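Local coordinates for protein tyrosinase (Burkholderia thailandensis, PDB 5ZRD) that probably uses a two-copper centre to hydroxylate monophenols to catechols and oxidise them further, with efficient catechol production at acidic pH, at residues A[280-288]-A[298-306]; A[438-447]-A[459-470]. All coordinates share one frame; numbering follows the deposited sequence.

Contact 1. Residues A[280-288]-A[298-306]; sequences IHLAVGGFD and AGANGDMGE. With CU (copper (II) ion), chain K.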
ATOM      1  N   ILE A 280     -30.048   6.473 -24.135  1.00 28.88           N
ATOM      2  CA  ILE A 280     -31.325   6.318 -23.487  1.00 26.91           C
ATOM      3  C   ILE A 280     -31.083   6.497 -21.989  1.00 27.87           C
ATOM      4  O   ILE A 280     -31.862   7.112 -21.315  1.00 30.13           O
ATOM      5  CB  ILE A 280     -32.006   4.970 -23.849  1.00 26.12           C
ATOM      6  CG1 ILE A 280     -32.517   4.910 -25.295  1.00 31.39           C
ATOM      7  CG2 ILE A 280     -33.127   4.628 -22.895  1.00 28.21           C
ATOM      8  CD1 ILE A 280     -33.518   6.003 -25.687  1.00 31.71           C
ATOM      9  N   HIS A 281     -30.019   5.921 -21.471  1.00 27.45           N
ATOM     10  CA  HIS A 281     -29.628   6.167 -20.121  1.00 26.60           C
ATOM     11  C   HIS A 281     -29.493   7.676 -19.861  1.00 27.79           C
ATOM     12  O   HIS A 281     -29.909   8.134 -18.842  1.00 26.96           O
ATOM     13  CB  HIS A 281     -28.281   5.495 -19.845  1.00 27.81           C
ATOM     14  CG  HIS A 281     -28.374   4.068 -19.426  1.00 31.26           C
ATOM     15  ND1 HIS A 281     -28.317   3.692 -18.100  1.00 29.47           N
ATOM     16  CD2 HIS A 281     -28.440   2.929 -20.153  1.00 33.47           C
ATOM     17  CE1 HIS A 281     -28.330   2.376 -18.030  1.00 33.66           C
ATOM     18  NE2 HIS A 281     -28.463   1.876 -19.278  1.00 34.18           N
ATOM     19  N   LEU A 282     -28.827   8.436 -20.728  1.00 27.35           N
ATOM     20  CA  LEU A 282     -28.605   9.822 -20.401  1.00 28.90           C
ATOM     21  C   LEU A 282     -29.921  10.612 -20.501  1.00 28.89           C
ATOM     22  O   LEU A 282     -30.159  11.514 -19.725  1.00 30.21           O
ATOM     23  CB  LEU A 282     -27.531  10.421 -21.312  1.00 27.31           C
ATOM     24  CG  LEU A 282     -26.137   9.813 -21.221  1.00 31.00           C
ATOM     25  CD1 LEU A 282     -25.078  10.806 -21.675  1.00 33.00           C
ATOM     26  CD2 LEU A 282     -25.800   9.303 -19.830  1.00 35.29           C
ATOM     27  N   ALA A 283     -30.759  10.314 -21.474  1.00 30.07           N
ATOM     28  CA  ALA A 283     -32.022  11.032 -21.633  1.00 26.84           C
ATOM     29  C   ALA A 283     -32.918  10.803 -20.408  1.00 31.34           C
ATOM     30  O   ALA A 283     -33.388  11.746 -19.743  1.00 32.52           O
ATOM     31  CB  ALA A 283     -32.703  10.578 -22.894  1.00 26.61           C
ATOM     32  N   VAL A 284     -33.143   9.536 -20.088  1.00 32.15           N
ATOM     33  CA  VAL A 284     -33.952   9.163 -18.947  1.00 28.94           C
ATOM     34  C   VAL A 284     -33.281   9.598 -17.639  1.00 29.91           C
ATOM     35  O   VAL A 284     -33.963   9.914 -16.665  1.00 35.09           O
ATOM     36  CB  VAL A 284     -34.200   7.653 -18.963  1.00 30.11           C
ATOM     37  CG1 VAL A 284     -34.778   7.191 -17.638  1.00 34.41           C
ATOM     38  CG2 VAL A 284     -35.103   7.254 -20.119  1.00 30.64           C
ATOM     39  N   GLY A 285     -31.955   9.599 -17.584  1.00 30.15           N
ATOM     40  CA  GLY A 285     -31.205   9.804 -16.312  1.00 29.11           C
ATOM     41  C   GLY A 285     -30.660  11.224 -16.098  1.00 30.20           C
ATOM     42  O   GLY A 285     -29.860  11.421 -15.160  1.00 28.97           O
ATOM     43  N   GLY A 286     -31.020  12.200 -16.943  1.00 29.70           N
ATOM     44  CA  GLY A 286     -30.917  13.626 -16.568  1.00 32.40           C
ATOM     45  C   GLY A 286     -30.332  14.586 -17.602  1.00 31.55           C
ATOM     46  O   GLY A 286     -30.195  15.795 -17.288  1.00 34.09           O
ATOM     47  N   PHE A 287     -29.977  14.134 -18.810  1.00 32.91           N
ATOM     48  CA  PHE A 287     -29.443  15.039 -19.843  1.00 30.89           C
ATOM     49  C   PHE A 287     -30.541  15.467 -20.837  1.00 35.13           C
ATOM     50  O   PHE A 287     -31.184  14.627 -21.532  1.00 33.24           O
ATOM     51  CB  PHE A 287     -28.303  14.353 -20.591  1.00 31.37           C
ATOM     52  CG  PHE A 287     -27.093  14.101 -19.743  1.00 29.94           C
ATOM     53  CD1 PHE A 287     -27.088  13.080 -18.817  1.00 28.31           C
ATOM     54  CD2 PHE A 287     -25.968  14.895 -19.861  1.00 29.55           C
ATOM     55  CE1 PHE A 287     -25.986  12.853 -18.012  1.00 28.45           C
ATOM     56  CE2 PHE A 287     -24.849  14.642 -19.084  1.00 28.25           C
ATOM     57  CZ  PHE A 287     -24.867  13.627 -18.156  1.00 29.57           C
ATOM     58  N   ASP A 288     -30.771  16.778 -20.876  1.00 37.18           N
ATOM     59  CA  ASP A 288     -31.565  17.463 -21.907  1.00 42.62           C
ATOM     60  C   ASP A 288     -30.893  17.263 -23.236  1.00 43.28           C
ATOM     61  O   ASP A 288     -29.718  17.579 -23.303  1.00 41.81           O
ATOM     62  CB  ASP A 288     -31.545  18.984 -21.615  1.00 45.90           C
ATOM     63  CG  ASP A 288     -32.910  19.654 -21.773  1.00 57.67           C
ATOM     64  OD1 ASP A 288     -33.879  19.058 -22.302  1.00 51.03           O
ATOM     65  OD2 ASP A 288     -33.015  20.822 -21.337  1.00 69.87           O
ATOM     66  N   ALA A 298     -25.690  19.369 -16.758  1.00 42.94           N
ATOM     67  CA  ALA A 298     -26.894  18.579 -16.491  1.00 39.60           C
ATOM     68  C   ALA A 298     -26.972  18.273 -14.987  1.00 40.62           C
ATOM     69  O   ALA A 298     -26.429  17.229 -14.490  1.00 36.33           O
ATOM     70  CB  ALA A 298     -26.888  17.300 -17.315  1.00 44.01           C
ATOM     71  N   GLY A 299     -27.711  19.143 -14.282  1.00 37.82           N
ATOM     72  CA  GLY A 299     -27.894  19.051 -12.827  1.00 33.33           C
ATOM     73  C   GLY A 299     -28.926  18.012 -12.414  1.00 34.55           C
ATOM     74  O   GLY A 299     -29.054  17.744 -11.206  1.00 38.12           O
ATOM     75  N   ALA A 300     -29.659  17.408 -13.375  1.00 33.76           N
ATOM     76  CA  ALA A 300     -30.582  16.303 -13.036  1.00 31.21           C
ATOM     77  C   ALA A 300     -29.816  14.972 -12.883  1.00 28.93           C
ATOM     78  O   ALA A 300     -29.606  14.226 -13.822  1.00 26.85           O
ATOM     79  CB  ALA A 300     -31.684  16.194 -14.054  1.00 29.63           C
ATOM     80  N   ASN A 301     -29.384  14.686 -11.676  1.00 27.74           N
ATOM     81  CA  ASN A 301     -28.510  13.533 -11.435  1.00 29.59           C
ATOM     82  C   ASN A 301     -29.369  12.296 -11.112  1.00 28.70           C
ATOM     83  O   ASN A 301     -29.338  11.734  -9.997  1.00 29.14           O
ATOM     84  CB  ASN A 301     -27.518  13.820 -10.314  1.00 29.54           C
ATOM     85  CG  ASN A 301     -26.426  14.798 -10.690  1.00 31.84           C
ATOM     86  OD1 ASN A 301     -25.960  14.847 -11.836  1.00 32.93           O
ATOM     87  ND2 ASN A 301     -25.922  15.504  -9.692  1.00 28.43           N
ATOM     88  N   GLY A 302     -30.113  11.869 -12.109  1.00 25.06           N
ATOM     89  CA  GLY A 302     -31.011  10.734 -11.973  1.00 28.92           C
ATOM     90  C   GLY A 302     -30.270   9.406 -11.946  1.00 27.34           C
ATOM     91  O   GLY A 302     -29.139   9.300 -12.381  1.00 25.48           O
ATOM     92  N   ASP A 303     -30.905   8.387 -11.405  1.00 27.77           N
ATOM     93  CA  ASP A 303     -30.185   7.161 -11.185  1.00 30.07           C
ATOM     94  C   ASP A 303     -29.702   6.526 -12.488  1.00 28.18           C
ATOM     95  O   ASP A 303     -28.578   6.064 -12.553  1.00 28.08           O
ATOM     96  CB  ASP A 303     -31.000   6.195 -10.320  1.00 31.83           C
ATOM     97  CG  ASP A 303     -31.156   6.689  -8.903  1.00 31.29           C
ATOM     98  OD1 ASP A 303     -32.114   7.461  -8.687  1.00 35.32           O
ATOM     99  OD2 ASP A 303     -30.320   6.332  -8.020  1.00 30.48           O
ATOM    100  N   MET A 304     -30.524   6.586 -13.532  1.00 30.64           N
ATOM    101  CA  MET A 304     -30.229   5.981 -14.847  1.00 30.16           C
ATOM    102  C   MET A 304     -29.041   6.667 -15.551  1.00 28.91           C
ATOM    103  O   MET A 304     -28.515   6.121 -16.503  1.00 29.25           O
ATOM    104  CB  MET A 304     -31.463   6.066 -15.755  1.00 31.21           C
ATOM    105  CG  MET A 304     -32.450   4.926 -15.560  1.00 31.78           C
ATOM    106  SD  MET A 304     -31.853   3.328 -16.157  1.00 33.80           S
ATOM    107  CE  MET A 304     -31.838   3.598 -17.921  1.00 34.53           C
ATOM    108  N   GLY A 305     -28.604   7.841 -15.094  1.00 29.63           N
ATOM    109  CA  GLY A 305     -27.655   8.674 -15.826  1.00 26.13           C
ATOM    110  C   GLY A 305     -26.211   8.239 -15.702  1.00 28.72           C
ATOM    111  O   GLY A 305     -25.399   8.736 -16.449  1.00 28.13           O
ATOM    112  N   GLU A 306     -25.907   7.329 -14.769  1.00 27.40           N
ATOM    113  CA  GLU A 306     -24.584   6.822 -14.504  1.00 26.25           C
ATOM    114  C   GLU A 306     -24.736   5.337 -14.110  1.00 30.45           C
ATOM    115  O   GLU A 306     -25.842   4.857 -13.786  1.00 28.16           O
ATOM    116  CB  GLU A 306     -23.906   7.567 -13.349  1.00 26.75           C
ATOM    117  CG  GLU A 306     -23.237   8.890 -13.731  1.00 27.83           C
ATOM    118  CD  GLU A 306     -24.116  10.103 -14.047  1.00 26.38           C
ATOM    119  OE1 GLU A 306     -25.304  10.105 -13.699  1.00 25.63           O
ATOM    120  OE2 GLU A 306     -23.584  11.057 -14.652  1.00 26.00           O
TER
HETATM  121 CU    CU K 607     -27.773   0.042 -19.674  1.00 45.09          CU
HETATM  122  O   HOH W   1     -30.341  18.232 -16.073  1.00 34.17           O

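Contact 2. Residues A[438-447]-A[459-470]; sequences QGSFIMKAYA and YYLGHKSILSRW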
ATOM      1  N   GLN A 438     -16.062  13.630 -13.638  1.00 51.51           N
ATOM      2  CA  GLN A 438     -17.012  13.139 -12.687  1.00 42.78           C
ATOM      3  C   GLN A 438     -18.329  12.880 -13.442  1.00 39.86           C
ATOM      4  O   GLN A 438     -18.970  13.824 -13.928  1.00 37.85           O
ATOM      5  CB  GLN A 438     -17.096  14.235 -11.603  1.00 44.05           C
ATOM      6  CG  GLN A 438     -17.695  13.868 -10.245  1.00 39.67           C
ATOM      7  CD  GLN A 438     -17.124  12.631  -9.601  1.00 37.48           C
ATOM      8  OE1 GLN A 438     -17.406  11.511 -10.032  1.00 35.85           O
ATOM      9  NE2 GLN A 438     -16.344  12.818  -8.550  1.00 30.71           N
ATOM     10  N   GLY A 439     -18.730  11.623 -13.620  1.00 30.94           N
ATOM     11  CA  GLY A 439     -20.049  11.332 -14.176  1.00 29.50           C
ATOM     12  C   GLY A 439     -20.105  11.296 -15.706  1.00 30.15           C
ATOM     13  O   GLY A 439     -19.127  11.547 -16.397  1.00 27.55           O
ATOM     14  N   SER A 440     -21.299  11.039 -16.228  1.00 28.74           N
ATOM     15  CA  SER A 440     -21.542  10.876 -17.667  1.00 30.88           C
ATOM     16  C   SER A 440     -21.443  12.230 -18.373  1.00 31.08           C
ATOM     17  O   SER A 440     -21.504  13.271 -17.698  1.00 33.56           O
ATOM     18  CB  SER A 440     -22.897  10.245 -17.909  1.00 30.94           C
ATOM     19  OG  SER A 440     -22.996   8.971 -17.272  1.00 30.20           O
ATOM     20  N   PHE A 441     -21.261  12.211 -19.703  1.00 30.03           N
ATOM     21  CA  PHE A 441     -21.160  13.453 -20.492  1.00 29.30           C
ATOM     22  C   PHE A 441     -21.460  13.195 -21.971  1.00 28.91           C
ATOM     23  O   PHE A 441     -21.416  12.076 -22.458  1.00 26.54           O
ATOM     24  CB  PHE A 441     -19.822  14.172 -20.286  1.00 29.60           C
ATOM     25  CG  PHE A 441     -18.580  13.493 -20.780  1.00 28.56           C
ATOM     26  CD1 PHE A 441     -17.921  12.564 -20.002  1.00 31.65           C
ATOM     27  CD2 PHE A 441     -18.023  13.827 -21.997  1.00 33.90           C
ATOM     28  CE1 PHE A 441     -16.769  11.930 -20.458  1.00 33.11           C
ATOM     29  CE2 PHE A 441     -16.871  13.198 -22.457  1.00 32.68           C
ATOM     30  CZ  PHE A 441     -16.235  12.262 -21.681  1.00 33.27           C
ATOM     31  N   ILE A 442     -21.845  14.276 -22.652  1.00 31.64           N
ATOM     32  CA  ILE A 442     -22.196  14.241 -24.048  1.00 31.77           C
ATOM     33  C   ILE A 442     -21.268  15.193 -24.800  1.00 34.75           C
ATOM     34  O   ILE A 442     -20.945  16.255 -24.293  1.00 30.00           O
ATOM     35  CB  ILE A 442     -23.658  14.631 -24.282  1.00 36.29           C
ATOM     36  CG1 ILE A 442     -24.619  13.827 -23.398  1.00 37.17           C
ATOM     37  CG2 ILE A 442     -23.978  14.501 -25.765  1.00 35.25           C
ATOM     38  CD1 ILE A 442     -26.021  14.394 -23.351  1.00 38.45           C
ATOM     39  N   MET A 443     -20.810  14.740 -25.977  1.00 37.28           N
ATOM     40  CA  MET A 443     -20.090  15.557 -26.935  1.00 37.13           C
ATOM     41  C   MET A 443     -21.039  15.798 -28.113  1.00 39.08           C
ATOM     42  O   MET A 443     -21.625  14.843 -28.606  1.00 40.73           O
ATOM     43  CB  MET A 443     -18.820  14.862 -27.430  1.00 34.21           C
ATOM     44  CG  MET A 443     -17.830  14.628 -26.354  1.00 35.95           C
ATOM     45  SD  MET A 443     -16.374  13.689 -26.889  1.00 42.08           S
ATOM     46  CE  MET A 443     -15.808  14.735 -28.229  1.00 46.01           C
ATOM     47  N   LYS A 444     -21.233  17.063 -28.488  1.00 36.05           N
ATOM     48  CA  LYS A 444     -22.069  17.463 -29.623  1.00 36.25           C
ATOM     49  C   LYS A 444     -21.166  18.213 -30.602  1.00 37.64           C
ATOM     50  O   LYS A 444     -20.423  19.086 -30.181  1.00 40.89           O
ATOM     51  CB  LYS A 444     -23.226  18.343 -29.148  1.00 39.04           C
ATOM     52  CG  LYS A 444     -24.396  17.594 -28.532  1.00 41.27           C
ATOM     53  CD  LYS A 444     -25.548  18.492 -28.202  1.00 43.14           C
ATOM     54  CE  LYS A 444     -26.672  18.393 -29.207  1.00 49.51           C
ATOM     55  NZ  LYS A 444     -27.820  19.249 -28.828  1.00 52.34           N
ATOM     56  N   ALA A 445     -21.127  17.810 -31.863  1.00 38.38           N
ATOM     57  CA  ALA A 445     -20.159  18.398 -32.795  1.00 35.18           C
ATOM     58  C   ALA A 445     -20.893  19.308 -33.780  1.00 35.75           C
ATOM     59  O   ALA A 445     -21.988  18.983 -34.223  1.00 38.89           O
ATOM     60  CB  ALA A 445     -19.372  17.319 -33.498  1.00 35.48           C
ATOM     61  N   TYR A 446     -20.268  20.442 -34.095  1.00 39.43           N
ATOM     62  CA  TYR A 446     -20.800  21.431 -35.027  1.00 38.98           C
ATOM     63  C   TYR A 446     -19.725  21.868 -36.031  1.00 36.40           C
ATOM     64  O   TYR A 446     -18.523  21.929 -35.739  1.00 35.59           O
ATOM     65  CB  TYR A 446     -21.314  22.666 -34.280  1.00 38.95           C
ATOM     66  CG  TYR A 446     -22.433  22.365 -33.330  1.00 39.61           C
ATOM     67  CD1 TYR A 446     -23.751  22.371 -33.743  1.00 45.30           C
ATOM     68  CD2 TYR A 446     -22.173  22.001 -32.024  1.00 45.35           C
ATOM     69  CE1 TYR A 446     -24.792  22.069 -32.872  1.00 46.92           C
ATOM     70  CE2 TYR A 446     -23.197  21.692 -31.139  1.00 44.79           C
ATOM     71  CZ  TYR A 446     -24.513  21.724 -31.561  1.00 43.26           C
ATOM     72  OH  TYR A 446     -25.519  21.409 -30.691  1.00 47.72           O
ATOM     73  N   ALA A 447     -20.185  22.215 -37.218  1.00 37.70           N
ATOM     74  CA  ALA A 447     -19.339  22.889 -38.213  1.00 40.66           C
ATOM     75  C   ALA A 447     -20.012  24.216 -38.620  1.00 42.93           C
ATOM     76  O   ALA A 447     -21.230  24.276 -38.925  1.00 36.30           O
ATOM     77  CB  ALA A 447     -19.093  21.970 -39.399  1.00 37.50           C
ATOM     78  N   TYR A 459     -23.686  23.652 -39.101  1.00 40.48           N
ATOM     79  CA  TYR A 459     -24.113  22.285 -39.353  1.00 40.61           C
ATOM     80  C   TYR A 459     -23.975  21.472 -38.055  1.00 39.72           C
ATOM     81  O   TYR A 459     -22.923  21.484 -37.404  1.00 37.45           O
ATOM     82  CB  TYR A 459     -23.336  21.727 -40.549  1.00 45.88           C
ATOM     83  CG  TYR A 459     -23.630  22.440 -41.846  1.00 45.73           C
ATOM     84  CD1 TYR A 459     -24.670  22.027 -42.660  1.00 46.24           C
ATOM     85  CD2 TYR A 459     -22.896  23.549 -42.235  1.00 46.89           C
ATOM     86  CE1 TYR A 459     -24.954  22.680 -43.845  1.00 54.01           C
ATOM     87  CE2 TYR A 459     -23.185  24.235 -43.401  1.00 51.29           C
ATOM     88  CZ  TYR A 459     -24.211  23.791 -44.216  1.00 55.37           C
ATOM     89  OH  TYR A 459     -24.488  24.438 -45.385  1.00 58.05           O
ATOM     90  N   TYR A 460     -25.054  20.795 -37.669  1.00 38.30           N
ATOM     91  CA  TYR A 460     -25.032  19.907 -36.519  1.00 39.53           C
ATOM     92  C   TYR A 460     -24.573  18.536 -36.998  1.00 33.36           C
ATOM     93  O   TYR A 460     -25.241  17.958 -37.818  1.00 36.09           O
ATOM     94  CB  TYR A 460     -26.393  19.867 -35.811  1.00 40.78           C
ATOM     95  CG  TYR A 460     -26.414  18.915 -34.642  1.00 40.22           C
ATOM     96  CD1 TYR A 460     -25.385  18.898 -33.712  1.00 37.90           C
ATOM     97  CD2 TYR A 460     -27.423  17.969 -34.518  1.00 38.20           C
ATOM     98  CE1 TYR A 460     -25.375  17.982 -32.674  1.00 40.10           C
ATOM     99  CE2 TYR A 460     -27.444  17.069 -33.469  1.00 38.49           C
ATOM    100  CZ  TYR A 460     -26.407  17.061 -32.552  1.00 40.87           C
ATOM    101  OH  TYR A 460     -26.453  16.166 -31.521  1.00 39.89           O
ATOM    102  N   LEU A 461     -23.426  18.049 -36.517  1.00 33.63           N
ATOM    103  CA  LEU A 461     -22.849  16.765 -37.034  1.00 31.72           C
ATOM    104  C   LEU A 461     -23.286  15.548 -36.205  1.00 33.12           C
ATOM    105  O   LEU A 461     -23.142  14.423 -36.663  1.00 31.40           O
ATOM    106  CB  LEU A 461     -21.337  16.901 -36.997  1.00 34.22           C
ATOM    107  CG  LEU A 461     -20.776  18.130 -37.719  1.00 36.72           C
ATOM    108  CD1 LEU A 461     -19.261  18.130 -37.680  1.00 37.59           C
ATOM    109  CD2 LEU A 461     -21.266  18.182 -39.159  1.00 37.52           C
ATOM    110  N   GLY A 462     -23.764  15.767 -34.977  1.00 34.98           N
ATOM    111  CA  GLY A 462     -24.295  14.697 -34.150  1.00 37.94           C
ATOM    112  C   GLY A 462     -23.805  14.753 -32.708  1.00 37.16           C
ATOM    113  O   GLY A 462     -23.145  15.715 -32.316  1.00 36.26           O
ATOM    114  N   HIS A 463     -24.194  13.724 -31.925  1.00 32.45           N
ATOM    115  CA  HIS A 463     -23.843  13.567 -30.514  1.00 29.68           C
ATOM    116  C   HIS A 463     -23.093  12.235 -30.272  1.00 29.36           C
ATOM    117  O   HIS A 463     -23.131  11.305 -31.060  1.00 27.78           O
ATOM    118  CB  HIS A 463     -25.091  13.655 -29.643  1.00 29.77           C
ATOM    119  CG  HIS A 463     -25.981  12.456 -29.769  1.00 32.60           C
ATOM    120  ND1 HIS A 463     -27.049  12.412 -30.639  1.00 33.18           N
ATOM    121  CD2 HIS A 463     -25.935  11.247 -29.172  1.00 33.63           C
ATOM    122  CE1 HIS A 463     -27.643  11.234 -30.548  1.00 37.00           C
ATOM    123  NE2 HIS A 463     -26.975  10.499 -29.662  1.00 35.79           N
ATOM    124  N   LYS A 464     -22.390  12.196 -29.155  1.00 30.24           N
ATOM    125  CA  LYS A 464     -21.802  11.010 -28.596  1.00 32.44           C
ATOM    126  C   LYS A 464     -22.016  11.069 -27.085  1.00 31.08           C
ATOM    127  O   LYS A 464     -21.607  12.017 -26.441  1.00 29.66           O
ATOM    128  CB  LYS A 464     -20.309  10.924 -28.904  1.00 33.79           C
ATOM    129  CG  LYS A 464     -19.562   9.711 -28.341  1.00 33.46           C
ATOM    130  CD  LYS A 464     -18.073   9.848 -28.613  1.00 38.29           C
ATOM    131  CE  LYS A 464     -17.203   8.763 -28.012  1.00 41.01           C
ATOM    132  NZ  LYS A 464     -17.187   7.582 -28.898  1.00 39.13           N
ATOM    133  N   SER A 465     -22.629  10.008 -26.571  1.00 29.68           N
ATOM    134  CA  SER A 465     -22.951   9.839 -25.185  1.00 28.86           C
ATOM    135  C   SER A 465     -21.905   8.941 -24.515  1.00 28.70           C
ATOM    136  O   SER A 465     -21.762   7.785 -24.871  1.00 31.99           O
ATOM    137  CB  SER A 465     -24.333   9.251 -25.052  1.00 30.56           C
ATOM    138  OG  SER A 465     -25.361  10.200 -25.367  1.00 27.04           O
ATOM    139  N   ILE A 466     -21.209   9.464 -23.527  1.00 28.65           N
ATOM    140  CA  ILE A 466     -20.312   8.661 -22.686  1.00 29.47           C
ATOM    141  C   ILE A 466     -21.029   8.387 -21.352  1.00 31.61           C
ATOM    142  O   ILE A 466     -21.102   9.241 -20.428  1.00 29.94           O
ATOM    143  CB  ILE A 466     -18.953   9.355 -22.482  1.00 30.11           C
ATOM    144  CG1 ILE A 466     -18.219   9.665 -23.793  1.00 31.51           C
ATOM    145  CG2 ILE A 466     -18.056   8.492 -21.604  1.00 34.20           C
ATOM    146  CD1 ILE A 466     -18.756  10.848 -24.547  1.00 33.41           C
ATOM    147  N   LEU A 467     -21.618   7.214 -21.275  1.00 28.62           N
ATOM    148  CA  LEU A 467     -22.207   6.741 -20.030  1.00 29.91           C
ATOM    149  C   LEU A 467     -21.071   6.334 -19.123  1.00 30.59           C
ATOM    150  O   LEU A 467     -20.305   5.449 -19.484  1.00 28.03           O
ATOM    151  CB  LEU A 467     -23.078   5.522 -20.304  1.00 28.57           C
ATOM    152  CG  LEU A 467     -23.736   4.866 -19.103  1.00 29.58           C
ATOM    153  CD1 LEU A 467     -24.679   5.832 -18.405  1.00 30.14           C
ATOM    154  CD2 LEU A 467     -24.491   3.620 -19.544  1.00 27.60           C
ATOM    155  N   SER A 468     -20.940   7.028 -18.014  1.00 31.69           N
ATOM    156  CA  SER A 468     -19.824   6.751 -17.151  1.00 31.12           C
ATOM    157  C   SER A 468     -20.347   6.534 -15.726  1.00 32.42           C
ATOM    158  O   SER A 468     -21.425   5.964 -15.537  1.00 30.22           O
ATOM    159  CB  SER A 468     -18.796   7.835 -17.271  1.00 30.03           C
ATOM    160  OG  SER A 468     -17.644   7.516 -16.494  1.00 28.79           O
ATOM    161  N   ARG A 469     -19.634   7.033 -14.737  1.00 35.39           N
ATOM    162  CA  ARG A 469     -19.843   6.632 -13.355  1.00 34.72           C
ATOM    163  C   ARG A 469     -19.514   7.825 -12.448  1.00 31.94           C
ATOM    164  O   ARG A 469     -18.687   8.676 -12.835  1.00 26.96           O
ATOM    165  CB  ARG A 469     -18.893   5.468 -13.069  1.00 36.70           C
ATOM    166  CG  ARG A 469     -17.445   5.846 -13.348  1.00 42.12           C
ATOM    167  CD  ARG A 469     -16.420   4.860 -12.840  1.00 47.30           C
ATOM    168  NE  ARG A 469     -16.492   4.904 -11.397  1.00 56.89           N
ATOM    169  CZ  ARG A 469     -15.825   4.101 -10.586  1.00 55.78           C
ATOM    170  NH1 ARG A 469     -15.967   4.244  -9.275  1.00 46.89           N
ATOM    171  NH2 ARG A 469     -15.021   3.182 -11.096  1.00 44.27           N
ATOM    172  N   TRP A 470     -20.133   7.915 -11.275  1.00 29.43           N
ATOM    173  CA  TRP A 470     -19.611   8.817 -10.264  1.00 33.07           C
ATOM    174  C   TRP A 470     -18.329   8.212  -9.697  1.00 31.73           C
ATOM    175  O   TRP A 470     -18.290   7.007  -9.530  1.00 29.14           O
ATOM    176  CB  TRP A 470     -20.636   9.009  -9.148  1.00 32.47           C
ATOM    177  CG  TRP A 470     -21.933   9.570  -9.621  1.00 32.30           C
ATOM    178  CD1 TRP A 470     -23.142   8.943  -9.623  1.00 30.39           C
ATOM    179  CD2 TRP A 470     -22.145  10.878 -10.177  1.00 29.77           C
ATOM    180  NE1 TRP A 470     -24.099   9.776 -10.126  1.00 27.58           N
ATOM    181  CE2 TRP A 470     -23.521  10.973 -10.472  1.00 29.73           C
ATOM    182  CE3 TRP A 470     -21.316  11.976 -10.418  1.00 29.81           C
ATOM    183  CZ2 TRP A 470     -24.090  12.128 -11.014  1.00 28.00           C
ATOM    184  CZ3 TRP A 470     -21.879  13.126 -10.932  1.00 31.57           C
ATOM    185  CH2 TRP A 470     -23.253  13.201 -11.210  1.00 29.93           C
TER
HETATM  186  O   HOH W   2     -16.834  10.136 -15.981  1.00 47.10           O

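Contact 1. Residues A[280-288]-A[298-306]
The side chains of H281 and M304 cross at about a right angle, and the methionine holds the imidazole in two ways. Its carbonyl O lies in the plane of the ring, at the edge, and accepts a hydrogen bond from H281 ND1 at 2.9 Å (151° at the hydrogen). Its side chain, bent at both chi2 and chi3 (near -70° each), folds back so that CE makes a CH-pi contact with one face of the same ring, 3.7 Å from the centroid. Rotation of the imidazole is therefore restrained from the edge and over one face, while NE2 binds a copper ion at 2.0 Å. Farther back along M304, CG packs against V284 CG1 at 3.9 Å, and CB rests on the CA of G285.

The helix closes in a Schellman motif, with G286 at positive phi, and loop 298-306 packs directly against it. Neither G285 nor G286 has a side chain to hold the loop off: the CA of G286 meets A300 O in a CA-H...O contact of 3.1 Å, and G302 N gives G285 O a weak hydrogen bond. A water bridges G286 O to A300 N. Just beyond, the F287 ring is sandwiched, with L282 CD1 over the centre of one face and A298 CB 3.6 Å above the opposite face, offset toward the rim.

H277 and H320 also bind this copper, and a bound oxygen atom touches H281. A histidine-bearing helix whose ligand is fixed by a second-shell backbone carbonyl thus forms part of the three-histidine copper site in the central domain of tyrosinases.

Contact 2. Residues A[438-447]-A[459-470]
Strands 441-447 and 459-466 run antiparallel, their axes 4.6 Å apart at closest and 166° between directions, as the two arms of a beta hairpin. F441 with I466 and M443 with K464 are hydrogen-bonded pairs; a beta bulge follows where L461 and G462 together face A445, whose O takes L461 N while its N bonds G462 O.

On the face carrying F441 and M443, the F441 side chain takes the crowded position between backbone N and carbonyl carbon (chi1 66°). This lays its ring over I466: CB of I466 sits 4.0 Å from the ring centroid, and CD1 reaches F441 CE2 at 3.7 Å. M443 CG extends the apolar patch to that same CD1.

The other face, which carries I442, K444 and Y446, is mixed. Y446 CE1 presses on Y460 CD1 at 3.3 Å with the ring planes inclined by 36°, and K444 CE approaches the phenol end of Y460 at a slant, 3.2 Å from OH. The hydroxyl of Y289 is hydrogen-bonded to Y460 OH and H463 ND1, and its carbonyl O to K444 NZ.

Beyond the paired strands, S468 N points almost straight at S440 OG, 2.9 Å away, and this hydroxyl also bonds G305 O.

Contact 1 comes first along the chain and contact 2 follows, their centres 13 Å apart. Strand 295-297, which leads into loop 298-306, and hairpin strands 441-450 and 456-466 belong to one mixed sheet, with 502-509 between 295-297 and 441-450. The two contacts meet at S440, whose N lies 2.8 Å from E306 OE2, a probable hydrogen bond, and whose O packs against F287 CZ at 3.4 Å. Helix 274-285 also packs on the hairpin, L282 against S440 and I442. The hairpin thus packs against the copper-binding helix, and the bound oxygen atom is touched from both contacts, by H281 in contact 1 and L467 in contact 2.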